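Local coordinates for protein Tubulin/ftsz, gtpase (Methanosaeta thermophila, PDB 3ZID) that binds GTP as a CetZ member of the tubulin/FtsZ superfamily and is probably a cytoskeletal GTPase involved in controlling cell shape, at residues F158-M163 and P326-L331; A263-G268 and S318-E323; P244-A249 and E282-D287; L2-L7 and F203-L208; E91-E96 and P122-E127. One frame throughout, in Å; residues are numbered along the deposited sequence.

Interaction 1 (F158-M163 and P326-L331)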
# COMPACT_ATOMS: atom_id res chain seq x y z
N PHE A 158 -0.87 -9.82 -10.82
CA PHE A 158 -1.22 -8.98 -11.97
C PHE A 158 -1.46 -7.52 -11.63
O PHE A 158 -1.22 -6.63 -12.46
CB PHE A 158 -2.42 -9.56 -12.71
CG PHE A 158 -2.12 -10.87 -13.36
CD1 PHE A 158 -1.21 -10.94 -14.41
CD2 PHE A 158 -2.76 -12.01 -12.95
CE1 PHE A 158 -0.93 -12.15 -15.02
CE2 PHE A 158 -2.49 -13.22 -13.56
CZ PHE A 158 -1.58 -13.29 -14.60
N CYS A 159 -1.97 -7.27 -10.44
CA CYS A 159 -2.18 -5.89 -10.01
C CYS A 159 -0.85 -5.16 -9.87
O CYS A 159 -0.69 -4.03 -10.35
CB CYS A 159 -2.93 -5.83 -8.68
SG CYS A 159 -3.14 -4.14 -8.08
N LEU A 160 0.10 -5.80 -9.19
CA LEU A 160 1.42 -5.20 -9.00
C LEU A 160 2.09 -4.88 -10.34
O LEU A 160 2.76 -3.85 -10.49
CB LEU A 160 2.31 -6.08 -8.13
CG LEU A 160 1.94 -6.11 -6.64
CD1 LEU A 160 2.64 -7.27 -5.92
CD2 LEU A 160 2.29 -4.75 -5.98
N ARG A 161 1.91 -5.78 -11.31
CA ARG A 161 2.42 -5.53 -12.66
C ARG A 161 1.82 -4.28 -13.27
O ARG A 161 2.56 -3.43 -13.79
CB ARG A 161 2.19 -6.73 -13.58
CG ARG A 161 3.15 -7.87 -13.31
CD ARG A 161 2.73 -9.17 -14.00
NE ARG A 161 2.81 -9.09 -15.46
CZ ARG A 161 2.75 -10.14 -16.26
NH1 ARG A 161 2.61 -11.35 -15.75
NH2 ARG A 161 2.83 -9.99 -17.58
N GLU A 162 0.51 -4.14 -13.21
CA GLU A 162 -0.13 -2.95 -13.77
C GLU A 162 0.28 -1.65 -13.08
O GLU A 162 0.39 -0.62 -13.75
CB GLU A 162 -1.65 -3.07 -13.74
CG GLU A 162 -2.21 -4.07 -14.71
CD GLU A 162 -3.69 -4.31 -14.50
OE1 GLU A 162 -4.31 -3.56 -13.73
OE2 GLU A 162 -4.22 -5.24 -15.13
N MET A 163 0.51 -1.70 -11.77
CA MET A 163 0.93 -0.54 -10.99
C MET A 163 2.26 0.01 -11.49
O MET A 163 2.42 1.20 -11.71
CB MET A 163 1.09 -0.90 -9.50
CG MET A 163 -0.19 -0.91 -8.67
SD MET A 163 -1.11 0.65 -8.70
CE MET A 163 -2.24 0.32 -7.37
N PRO A 326 13.03 -9.62 -2.69
CA PRO A 326 12.84 -11.08 -2.75
C PRO A 326 11.48 -11.52 -2.21
O PRO A 326 10.95 -12.52 -2.67
CB PRO A 326 14.00 -11.62 -1.91
CG PRO A 326 14.46 -10.45 -1.06
CD PRO A 326 14.23 -9.24 -1.92
N GLY A 327 10.92 -10.78 -1.26
CA GLY A 327 9.62 -11.10 -0.71
C GLY A 327 8.50 -11.09 -1.75
O GLY A 327 7.57 -11.91 -1.71
N LEU A 328 8.57 -10.14 -2.68
CA LEU A 328 7.63 -10.06 -3.79
C LEU A 328 7.81 -11.21 -4.78
O LEU A 328 6.85 -11.70 -5.37
CB LEU A 328 7.75 -8.71 -4.50
CG LEU A 328 7.23 -7.51 -3.71
CD1 LEU A 328 7.43 -6.25 -4.50
CD2 LEU A 328 5.77 -7.68 -3.35
N VAL A 329 9.06 -11.63 -4.99
CA VAL A 329 9.31 -12.76 -5.89
C VAL A 329 8.65 -14.02 -5.34
O VAL A 329 7.97 -14.77 -6.06
CB VAL A 329 10.81 -12.96 -6.14
CG1 VAL A 329 11.07 -14.24 -6.97
CG2 VAL A 329 11.39 -11.73 -6.84
N GLU A 330 8.79 -14.21 -4.03
CA GLU A 330 8.15 -15.30 -3.31
C GLU A 330 6.64 -15.29 -3.54
O GLU A 330 6.04 -16.34 -3.77
CB GLU A 330 8.48 -15.18 -1.81
CG GLU A 330 7.83 -16.20 -0.88
CD GLU A 330 8.03 -15.84 0.60
OE1 GLU A 330 8.56 -14.75 0.90
OE2 GLU A 330 7.64 -16.65 1.48
N LEU A 331 6.04 -14.10 -3.49
CA LEU A 331 4.60 -13.93 -3.73
C LEU A 331 4.23 -14.36 -5.14
O LEU A 331 3.22 -15.04 -5.36
CB LEU A 331 4.20 -12.48 -3.47
CG LEU A 331 2.80 -12.05 -3.91
CD1 LEU A 331 1.77 -12.92 -3.21
CD2 LEU A 331 2.57 -10.61 -3.52

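Interaction 2 (A263-G268 and S318-E323)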
# COMPACT_ATOMS: atom_id res chain seq x y z
N ALA A 263 11.48 -5.28 4.30
CA ALA A 263 12.75 -5.10 3.58
C ALA A 263 13.93 -5.25 4.55
O ALA A 263 13.84 -4.90 5.72
CB ALA A 263 12.79 -3.77 2.88
N ASN A 264 15.02 -5.82 4.06
CA ASN A 264 16.21 -5.98 4.88
C ASN A 264 17.24 -4.93 4.50
O ASN A 264 17.99 -5.11 3.54
CB ASN A 264 16.80 -7.39 4.72
CG ASN A 264 17.92 -7.69 5.73
OD1 ASN A 264 18.61 -6.79 6.22
ND2 ASN A 264 18.09 -8.96 6.04
N VAL A 265 17.25 -3.83 5.24
CA VAL A 265 18.16 -2.72 4.99
C VAL A 265 19.63 -3.11 5.19
O VAL A 265 20.51 -2.69 4.43
CB VAL A 265 17.79 -1.47 5.86
CG1 VAL A 265 18.82 -0.38 5.69
CG2 VAL A 265 16.42 -0.95 5.48
N ASP A 266 19.92 -3.92 6.20
CA ASP A 266 21.30 -4.33 6.44
C ASP A 266 21.85 -5.12 5.25
O ASP A 266 23.05 -5.13 5.02
CB ASP A 266 21.44 -5.13 7.73
CG ASP A 266 21.14 -4.31 8.97
OD1 ASP A 266 21.22 -3.06 8.90
OD2 ASP A 266 20.84 -4.92 10.02
N ALA A 267 20.96 -5.78 4.51
CA ALA A 267 21.38 -6.56 3.34
C ALA A 267 21.55 -5.70 2.09
O ALA A 267 21.92 -6.20 1.04
CB ALA A 267 20.38 -7.67 3.07
N GLY A 268 21.28 -4.41 2.21
CA GLY A 268 21.39 -3.49 1.09
C GLY A 268 20.23 -3.50 0.10
O GLY A 268 20.39 -3.10 -1.05
N SER A 318 10.76 6.75 8.20
CA SER A 318 11.67 6.45 7.11
C SER A 318 10.88 6.12 5.85
O SER A 318 9.90 5.36 5.88
CB SER A 318 12.60 5.31 7.51
OG SER A 318 11.86 4.14 7.85
N VAL A 319 11.29 6.71 4.74
CA VAL A 319 10.68 6.39 3.45
C VAL A 319 11.78 5.68 2.72
O VAL A 319 12.84 6.25 2.50
CB VAL A 319 10.23 7.64 2.67
CG1 VAL A 319 9.54 7.23 1.35
CG2 VAL A 319 9.30 8.53 3.55
N LEU A 320 11.55 4.42 2.39
CA LEU A 320 12.55 3.58 1.74
C LEU A 320 12.16 3.30 0.31
O LEU A 320 10.98 3.14 0.00
CB LEU A 320 12.68 2.24 2.45
CG LEU A 320 13.17 2.24 3.88
CD1 LEU A 320 13.32 0.80 4.35
CD2 LEU A 320 14.49 2.98 3.97
N SER A 321 13.16 3.26 -0.55
CA SER A 321 13.03 2.82 -1.92
C SER A 321 13.82 1.52 -2.08
O SER A 321 14.96 1.44 -1.63
CB SER A 321 13.61 3.90 -2.83
OG SER A 321 13.68 3.49 -4.18
N LEU A 322 13.24 0.51 -2.74
CA LEU A 322 13.89 -0.80 -2.84
C LEU A 322 14.70 -0.96 -4.12
O LEU A 322 14.29 -0.50 -5.18
CB LEU A 322 12.85 -1.93 -2.77
CG LEU A 322 12.05 -1.89 -1.46
CD1 LEU A 322 11.06 -3.05 -1.38
CD2 LEU A 322 13.01 -1.86 -0.24
N GLU A 323 15.88 -1.57 -4.00
CA GLU A 323 16.64 -2.05 -5.16
C GLU A 323 16.23 -3.49 -5.49
O GLU A 323 16.17 -3.87 -6.65
CB GLU A 323 18.15 -2.02 -4.89
CG GLU A 323 18.74 -0.63 -4.70
CD GLU A 323 18.65 0.24 -5.95
OE1 GLU A 323 18.97 -0.25 -7.05
OE2 GLU A 323 18.26 1.41 -5.83

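Interaction 3 (P244-A249 and E282-D287)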
# COMPACT_ATOMS: atom_id res chain seq x y z
N PRO A 244 15.21 8.46 24.67
CA PRO A 244 14.93 9.37 23.55
C PRO A 244 16.04 9.37 22.49
O PRO A 244 16.04 10.22 21.60
CB PRO A 244 14.87 10.73 24.24
CG PRO A 244 15.88 10.59 25.34
CD PRO A 244 15.81 9.16 25.81
N SER A 245 16.96 8.41 22.58
CA SER A 245 18.11 8.33 21.68
C SER A 245 17.69 8.36 20.21
O SER A 245 16.98 7.46 19.72
CB SER A 245 18.85 7.02 21.97
OG SER A 245 19.80 6.71 20.96
N ILE A 246 18.18 9.37 19.49
CA ILE A 246 17.84 9.54 18.08
C ILE A 246 18.48 8.43 17.25
O ILE A 246 17.88 7.93 16.31
CB ILE A 246 18.31 10.90 17.53
CG1 ILE A 246 17.64 12.03 18.31
CG2 ILE A 246 17.93 11.05 16.06
CD1 ILE A 246 16.18 12.17 18.01
N ARG A 247 19.69 8.05 17.61
CA ARG A 247 20.37 6.95 16.96
C ARG A 247 19.52 5.69 17.00
O ARG A 247 19.33 5.03 15.98
CB ARG A 247 21.70 6.69 17.66
CG ARG A 247 22.37 5.39 17.28
CD ARG A 247 23.68 5.25 18.04
NE ARG A 247 24.56 4.22 17.49
CZ ARG A 247 25.85 4.14 17.76
NH1 ARG A 247 26.42 5.03 18.56
NH2 ARG A 247 26.59 3.16 17.22
N ALA A 248 19.01 5.37 18.18
CA ALA A 248 18.20 4.18 18.33
C ALA A 248 16.88 4.37 17.61
O ALA A 248 16.38 3.45 16.97
CB ALA A 248 17.97 3.85 19.79
N ALA A 249 16.32 5.56 17.73
CA ALA A 249 15.08 5.87 17.04
C ALA A 249 15.28 5.71 15.52
O ALA A 249 14.45 5.11 14.88
CB ALA A 249 14.56 7.25 17.41
N GLU A 282 14.50 20.18 22.29
CA GLU A 282 15.59 19.79 23.19
C GLU A 282 16.13 18.39 22.87
O GLU A 282 17.25 18.06 23.20
CB GLU A 282 15.19 19.92 24.66
CG GLU A 282 14.03 19.04 25.10
CD GLU A 282 12.68 19.72 24.92
OE1 GLU A 282 12.59 20.71 24.13
OE2 GLU A 282 11.71 19.25 25.57
N TYR A 283 15.33 17.57 22.19
CA TYR A 283 15.80 16.25 21.80
C TYR A 283 16.61 16.24 20.51
O TYR A 283 17.17 15.20 20.17
CB TYR A 283 14.62 15.33 21.62
CG TYR A 283 13.86 15.05 22.89
CD1 TYR A 283 14.52 14.58 24.02
CD2 TYR A 283 12.48 15.22 22.94
CE1 TYR A 283 13.83 14.30 25.18
CE2 TYR A 283 11.78 14.94 24.09
CZ TYR A 283 12.46 14.48 25.21
OH TYR A 283 11.77 14.20 26.36
N LEU A 284 16.63 17.35 19.79
CA LEU A 284 17.17 17.37 18.42
C LEU A 284 18.56 17.97 18.32
O LEU A 284 18.75 19.19 18.35
CB LEU A 284 16.22 18.10 17.47
CG LEU A 284 14.78 17.59 17.41
CD1 LEU A 284 13.91 18.50 16.55
CD2 LEU A 284 14.67 16.15 16.94
N ASN A 285 19.55 17.09 18.22
CA ASN A 285 20.93 17.49 18.06
C ASN A 285 21.29 17.28 16.59
O ASN A 285 21.46 16.14 16.15
CB ASN A 285 21.79 16.61 18.97
CG ASN A 285 23.27 16.97 18.94
OD1 ASN A 285 23.81 17.43 17.93
ND2 ASN A 285 23.93 16.76 20.07
N VAL A 286 21.35 18.37 15.84
CA VAL A 286 21.59 18.29 14.40
C VAL A 286 22.87 17.56 14.04
O VAL A 286 22.91 16.79 13.09
CB VAL A 286 21.57 19.69 13.75
CG1 VAL A 286 21.66 19.57 12.23
CG2 VAL A 286 20.31 20.40 14.14
N ASP A 287 23.92 17.82 14.80
CA ASP A 287 25.21 17.18 14.58
C ASP A 287 25.12 15.68 14.77
O ASP A 287 25.62 14.91 13.95
CB ASP A 287 26.23 17.75 15.57
CG ASP A 287 27.62 17.20 15.33
OD1 ASP A 287 27.93 16.83 14.18
OD2 ASP A 287 28.40 17.12 16.30
O HOH W 1 17.66 13.09 21.81

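Interaction 4 (L2-L7 and F203-L208)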
# COMPACT_ATOMS: atom_id res chain seq x y z
N LEU A 2 -0.03 22.58 0.87
CA LEU A 2 0.01 21.36 0.10
C LEU A 2 -1.41 20.89 -0.15
O LEU A 2 -2.18 20.75 0.80
CB LEU A 2 0.79 20.30 0.88
CG LEU A 2 1.26 19.07 0.10
CD1 LEU A 2 2.02 19.49 -1.15
CD2 LEU A 2 2.11 18.17 0.99
N ASN A 3 -1.79 20.72 -1.41
CA ASN A 3 -3.09 20.13 -1.72
C ASN A 3 -2.96 18.62 -1.87
O ASN A 3 -2.34 18.13 -2.81
CB ASN A 3 -3.66 20.71 -3.01
CG ASN A 3 -3.97 22.19 -2.88
OD1 ASN A 3 -4.99 22.57 -2.32
ND2 ASN A 3 -3.08 23.02 -3.40
N VAL A 4 -3.57 17.89 -0.94
CA VAL A 4 -3.42 16.45 -0.91
C VAL A 4 -4.76 15.78 -1.16
O VAL A 4 -5.77 16.14 -0.56
CB VAL A 4 -2.87 15.96 0.45
CG1 VAL A 4 -2.60 14.44 0.43
CG2 VAL A 4 -1.60 16.73 0.81
N LEU A 5 -4.75 14.80 -2.05
CA LEU A 5 -5.95 14.00 -2.27
C LEU A 5 -5.65 12.59 -1.81
O LEU A 5 -4.62 12.01 -2.18
CB LEU A 5 -6.32 14.01 -3.76
CG LEU A 5 -7.51 13.13 -4.17
CD1 LEU A 5 -8.79 13.58 -3.47
CD2 LEU A 5 -7.71 13.14 -5.69
N MET A 6 -6.53 12.02 -0.99
CA MET A 6 -6.40 10.61 -0.62
C MET A 6 -7.62 9.83 -1.07
O MET A 6 -8.75 10.22 -0.76
CB MET A 6 -6.16 10.45 0.86
CG MET A 6 -4.95 11.26 1.32
SD MET A 6 -4.55 11.03 3.05
CE MET A 6 -3.73 9.44 3.01
N LEU A 7 -7.38 8.77 -1.85
CA LEU A 7 -8.44 7.95 -2.45
C LEU A 7 -8.34 6.53 -1.90
O LEU A 7 -7.35 5.85 -2.16
CB LEU A 7 -8.24 7.88 -3.96
CG LEU A 7 -8.24 9.23 -4.66
CD1 LEU A 7 -7.95 9.07 -6.14
CD2 LEU A 7 -9.58 9.89 -4.44
N PHE A 203 1.92 11.22 9.30
CA PHE A 203 3.25 11.72 9.65
C PHE A 203 3.92 12.22 8.35
O PHE A 203 4.48 13.32 8.31
CB PHE A 203 4.05 10.59 10.33
CG PHE A 203 5.38 11.00 10.93
CD1 PHE A 203 5.86 12.29 10.82
CD2 PHE A 203 6.14 10.07 11.62
CE1 PHE A 203 7.10 12.64 11.38
CE2 PHE A 203 7.37 10.41 12.18
CZ PHE A 203 7.85 11.70 12.05
N LEU A 204 3.87 11.41 7.30
CA LEU A 204 4.47 11.80 6.01
C LEU A 204 3.93 13.14 5.47
O LEU A 204 4.69 14.00 5.04
CB LEU A 204 4.25 10.70 4.98
CG LEU A 204 4.74 10.97 3.55
CD1 LEU A 204 6.24 11.27 3.53
CD2 LEU A 204 4.39 9.78 2.63
N ILE A 205 2.61 13.29 5.49
CA ILE A 205 1.98 14.51 5.04
C ILE A 205 2.40 15.71 5.90
O ILE A 205 2.77 16.74 5.38
CB ILE A 205 0.45 14.34 5.07
CG1 ILE A 205 0.02 13.38 3.96
CG2 ILE A 205 -0.25 15.69 4.90
CD1 ILE A 205 -1.32 12.72 4.22
N GLU A 206 2.38 15.53 7.22
CA GLU A 206 2.84 16.57 8.16
C GLU A 206 4.28 17.01 7.87
O GLU A 206 4.56 18.19 7.76
CB GLU A 206 2.71 16.08 9.60
CG GLU A 206 2.95 17.18 10.64
CD GLU A 206 2.48 16.81 12.03
OE1 GLU A 206 2.84 15.71 12.51
OE2 GLU A 206 1.75 17.61 12.64
N ALA A 207 5.17 16.04 7.72
CA ALA A 207 6.56 16.30 7.41
C ALA A 207 6.69 17.09 6.12
O ALA A 207 7.36 18.11 6.08
CB ALA A 207 7.33 14.99 7.29
N LEU A 208 6.03 16.62 5.06
CA LEU A 208 6.09 17.31 3.77
C LEU A 208 5.52 18.72 3.86
O LEU A 208 6.01 19.64 3.20
CB LEU A 208 5.37 16.51 2.67
CG LEU A 208 5.99 15.17 2.29
CD1 LEU A 208 5.08 14.33 1.37
CD2 LEU A 208 7.35 15.35 1.64

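Interaction 5 (E91-E96 and P122-E127)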
# COMPACT_ATOMS: atom_id res chain seq x y z
N GLU A 91 -16.09 8.30 -15.87
CA GLU A 91 -16.35 9.73 -15.88
C GLU A 91 -16.94 10.19 -14.56
O GLU A 91 -16.59 11.26 -14.05
CB GLU A 91 -17.26 10.10 -17.05
CG GLU A 91 -16.69 9.71 -18.41
CD GLU A 91 -15.52 10.59 -18.87
OE1 GLU A 91 -14.97 11.37 -18.07
OE2 GLU A 91 -15.14 10.49 -20.06
N MET A 92 -17.81 9.37 -14.00
CA MET A 92 -18.47 9.70 -12.74
C MET A 92 -17.45 9.77 -11.61
O MET A 92 -17.48 10.67 -10.77
CB MET A 92 -19.54 8.64 -12.44
CG MET A 92 -20.35 8.92 -11.19
SD MET A 92 -19.86 7.87 -9.82
CE MET A 92 -20.32 6.25 -10.43
N ILE A 93 -16.53 8.82 -11.60
CA ILE A 93 -15.47 8.79 -10.61
C ILE A 93 -14.54 10.00 -10.74
O ILE A 93 -14.34 10.75 -9.79
CB ILE A 93 -14.70 7.47 -10.71
CG1 ILE A 93 -15.57 6.35 -10.15
CG2 ILE A 93 -13.38 7.56 -9.96
CD1 ILE A 93 -15.33 5.01 -10.80
N LEU A 94 -14.00 10.20 -11.94
CA LEU A 94 -13.14 11.35 -12.20
C LEU A 94 -13.80 12.71 -11.94
O LEU A 94 -13.14 13.66 -11.48
CB LEU A 94 -12.59 11.30 -13.62
CG LEU A 94 -11.62 10.15 -13.89
CD1 LEU A 94 -11.38 10.01 -15.38
CD2 LEU A 94 -10.33 10.45 -13.18
N GLU A 95 -15.09 12.80 -12.22
CA GLU A 95 -15.85 14.02 -11.96
C GLU A 95 -15.82 14.36 -10.48
O GLU A 95 -15.59 15.51 -10.09
CB GLU A 95 -17.29 13.86 -12.45
CG GLU A 95 -18.23 14.94 -11.97
CD GLU A 95 -19.61 14.83 -12.59
OE1 GLU A 95 -19.82 13.92 -13.42
OE2 GLU A 95 -20.48 15.67 -12.26
N GLU A 96 -16.03 13.35 -9.65
CA GLU A 96 -16.04 13.54 -8.20
C GLU A 96 -14.71 14.08 -7.70
O GLU A 96 -14.67 14.92 -6.79
CB GLU A 96 -16.37 12.23 -7.50
CG GLU A 96 -16.39 12.33 -5.98
CD GLU A 96 -17.28 13.44 -5.45
OE1 GLU A 96 -18.34 13.71 -6.06
OE2 GLU A 96 -16.89 14.07 -4.43
N PRO A 122 -5.03 1.00 -10.69
CA PRO A 122 -4.11 1.31 -11.79
C PRO A 122 -4.79 2.09 -12.89
O PRO A 122 -4.14 2.95 -13.50
CB PRO A 122 -3.69 -0.07 -12.30
CG PRO A 122 -3.88 -0.97 -11.11
CD PRO A 122 -5.08 -0.44 -10.40
N LEU A 123 -6.07 1.81 -13.15
CA LEU A 123 -6.82 2.53 -14.18
C LEU A 123 -6.99 3.98 -13.81
O LEU A 123 -6.82 4.88 -14.65
CB LEU A 123 -8.20 1.90 -14.42
CG LEU A 123 -8.16 0.47 -14.95
CD1 LEU A 123 -9.54 -0.15 -15.28
CD2 LEU A 123 -7.31 0.51 -16.13
N MET A 124 -7.32 4.20 -12.54
CA MET A 124 -7.56 5.54 -12.02
C MET A 124 -6.27 6.36 -12.01
O MET A 124 -6.27 7.56 -12.27
CB MET A 124 -8.14 5.45 -10.61
CG MET A 124 -8.92 6.68 -10.17
SD MET A 124 -9.68 6.46 -8.54
CE MET A 124 -10.23 4.77 -8.69
N ILE A 125 -5.16 5.71 -11.70
CA ILE A 125 -3.89 6.42 -11.67
C ILE A 125 -3.53 6.88 -13.09
O ILE A 125 -3.08 8.02 -13.30
CB ILE A 125 -2.77 5.55 -11.07
CG1 ILE A 125 -3.02 5.37 -9.57
CG2 ILE A 125 -1.40 6.13 -11.35
CD1 ILE A 125 -2.25 4.22 -8.95
N HIS A 126 -3.77 6.01 -14.06
CA HIS A 126 -3.49 6.37 -15.45
C HIS A 126 -4.21 7.66 -15.81
O HIS A 126 -3.62 8.57 -16.39
CB HIS A 126 -3.96 5.26 -16.40
CG HIS A 126 -3.66 5.56 -17.84
ND1 HIS A 126 -2.37 5.71 -18.32
CD2 HIS A 126 -4.48 5.82 -18.89
CE1 HIS A 126 -2.41 6.00 -19.61
NE2 HIS A 126 -3.68 6.07 -19.98
N GLU A 127 -5.49 7.72 -15.49
CA GLU A 127 -6.29 8.88 -15.81
C GLU A 127 -5.85 10.11 -15.03
O GLU A 127 -5.79 11.22 -15.57
CB GLU A 127 -7.76 8.57 -15.59
CG GLU A 127 -8.32 7.57 -16.58
CD GLU A 127 -8.11 8.02 -18.03
OE1 GLU A 127 -8.33 9.23 -18.32
OE2 GLU A 127 -7.72 7.18 -18.86

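Interaction 1 (F158-M163 and P326-L331)
Leu160, Leu328 and Leu331 meet through methyl groups alone, so the contact has no flat group, and no ring face or edge enters into it. Leu160 supplies one methyl, CD1, and helix 326-369 supplies two. CD1 of Leu160 lies 4.1 Å from CD2 of Leu328. The same CD1 is also 4.1 Å from CD2 of Leu331. One methyl thus rests against both leucines, which are set three positions apart, about one turn along the helix. The approaches differ. Leu160 and Leu328 cross obliquely, while Leu160 and Leu331 meet at about a right angle. The first torsions differ too. CG of Leu328 stands beside its backbone N (chi1 -71°), whereas CG of Leu331 is anti to its backbone N (chi1 169°). These two settings bring CD2 of each leucine to the same partner. The backbones stay well apart, with the CA atoms of Leu160 and Leu328 separated by 9.5 Å, so between 158-163 and 326-331 only side chains meet. Leu143 of strand 136-143 touches both Leu160 and Leu328, and Tyr332, the next residue along the C-terminal helix, also packs on Leu160. The nucleotide is near: the side chain of Leu331 lies about 9 Å from the bound GDP and about 8 Å from the side chain of Glu148, a GTP-binding residue. The arrangement is apolar helix-helix packing, by which the start of the long C-terminal helix is laid against helix 150-165 of the tubulin/FtsZ GTPase domain.

Interaction 2 (A263-G268 and S318-E323)
Ala263 and Leu322 are the closest backbone pair, with CA atoms 7.8 Å apart, and the irregular chain of 263-268 lies beside the end of strand 315-322 without joining its sheet. Two apolar touches span the gap. CB of Ala263 rests 3.7 Å from CD2 of Leu322. Val265 uses CG2, which is 3.7 Å from CD1 of Leu320. The valine meets Leu320 at a slant. With CG1 anti to the backbone N (chi1 174°), CG2 of Val265 stands beside that N and is the branch that reaches Leu320. The strand is part of the mixed sheet of the second domain of the tubulin/FtsZ fold, and the loop before strand 270-279 covers its face here. Between the two contact residues, CB of Asn264 points away from the strand, and its side chain builds an Asx motif instead. OD1 of Asn264 accepts from Ala267 N at 3.1 Å. This bond is bent, 136° at the hydrogen, and the donor sits above the carbonyl plane. The turn ends with Gly268 N bonded to Val265 O at 2.9 Å. Leu254 and Leu259 also touch Leu320 on this face, while Val319 points to the other one and packs on helix 219-225.

Interaction 3 (P244-A249 and E282-D287)
Pro244 lies against the aromatic ring of Tyr283 by one ring carbon. Its CB is 3.8 Å from CE1 of Tyr283 and 3.9 Å from CD1, so it touches the CD1-CE1 side of the ring at a slant. CG of Tyr283 stands beside its own backbone N (chi1 -65°), and this carries the ring to the proline. Ile246 comes in next to this pair, but it meets the tyrosine backbone. Its CG1 lies 3.7 Å from the carbonyl O of Tyr283. Farther out along the same branch, CD1 of Ile246 makes a looser touch with CD2 of Leu284, at 4.4 Å. CB of Leu284 points away from Ile246, and only the far end of the side chain bends back. The same carbonyl of Tyr283 is held by a water. The water donates to Tyr283 O at 2.7 Å and, weakly, to Pro244 O at 3.3 Å, so it links the two backbones. Ile277 of strand 270-279 touches both Ile246 and Leu284, and Pro314 touches Ile246 and Tyr283. Both segments lead into helices with capped starts. OG of Ser245 accepts from Ala248 N at 3.2 Å, an almost straight bond of 164°. OD1 of Asn285 does likewise for Glu288 N. The contact therefore joins two N-capped helix starts, those of helices 246-252 and 286-296, over one face of the mixed sheet of the second domain of the tubulin/FtsZ fold.

Interaction 4 (L2-L7 and F203-L208)
One face of strand 3-9 in the parallel sheet, with Leu2 just before it, meets the long core helix 186-210 of the tubulin/FtsZ fold, where Leu2, Val4 and Met6 lie on Ile205 and Leu208. Met6 and Ile205 reach toward each other tip to tip, SD of Met6 being 3.8 Å from CD1 of Ile205. The methionine chain bends at its last torsion (chi3 78°), and SD rather than CE is its nearest atom to Ile205. Val4 touches the same methyl more loosely, with CG1 4.4 Å from CD1 of Ile205. That methyl thus serves two strand residues. At the other end, CD2 of Leu2 lies 4.0 Å from CB of Leu208. These two leucines pass each other at a slant. With chi1 at -165°, Leu2 swings CG away from its own N, which helps bring CD2 to the helix. The helix is sandwiched between two sheets: while Ile205 and Leu208 serve the parallel sheet, Phe203 and Ala207 pack on Val276 of the mixed sheet. This is the place of the core helix that connects the two domains in tubulin and FtsZ. Phe107 and Leu105 of the next strand extend the apolar layer under Ile205 and Leu208. Glu206 turns off this interface to a salt bridge with Lys310.

Interaction 5 (E91-E96 and P122-E127)
Ile93 and Leu94 of helix 79-98 pack on Met124 and Glu127 of helix 117-131, a helix-helix contact on one face of the parallel sheet of the GTPase domain. Between the two segments the nearest CA atoms are those of Leu94 and Met124, 8.1 Å apart. One kind of contact is purely apolar. CG2 of Ile93 lies 4.1 Å from SD of Met124, and the two side chains cross at about a right angle. Met124 extends with CG opposite its N (chi1 -157°) toward the neighbouring helix before it bends at chi3. Phe120 of the same helix also touches Ile93. Helix 117-131 starts at the GTP-binding residue Gly117, and the side chain of Met124 is about 10 Å from the bound GDP. The second kind of contact is between a leucine and the aliphatic part of an acid. The forked end of Leu94 straddles CB of Glu127, again at roughly a right angle. The carboxylate beyond is used in two salt bridges, OE1 with Arg131 and OE2 with Lys130. Glu91 is the nearest acid across the contact, 7.0 Å away between its OE1 and OE1 of Glu127, and the two basic partners would probably soften any repulsion. In the leucine fork, CD1 of Leu94 lies 3.9 Å from CB of Glu127, and CD2 of Leu94 is 4.0 Å from that same CB.

How the interactions relate
The chain starts in strand 3-9, and interaction 4 closes when helix 186-210 returns to it. Interaction 5 is nested within that loop and pairs two helices of the GTPase domain. Interaction 1 opens at 158-163, inside the loop of interaction 4, and closes beyond it at 326-331, so these two cross. Interactions 3 and 2 both lie inside the loop of interaction 1 and cross each other within the second domain. Three contacts adjoin at interaction 5: Met124 touches Leu7 of interaction 4, and Ile125 touches Met163 of interaction 1. Val319 of interaction 2 meets Leu204 of interaction 4, which joins the mixed sheet to the core helix.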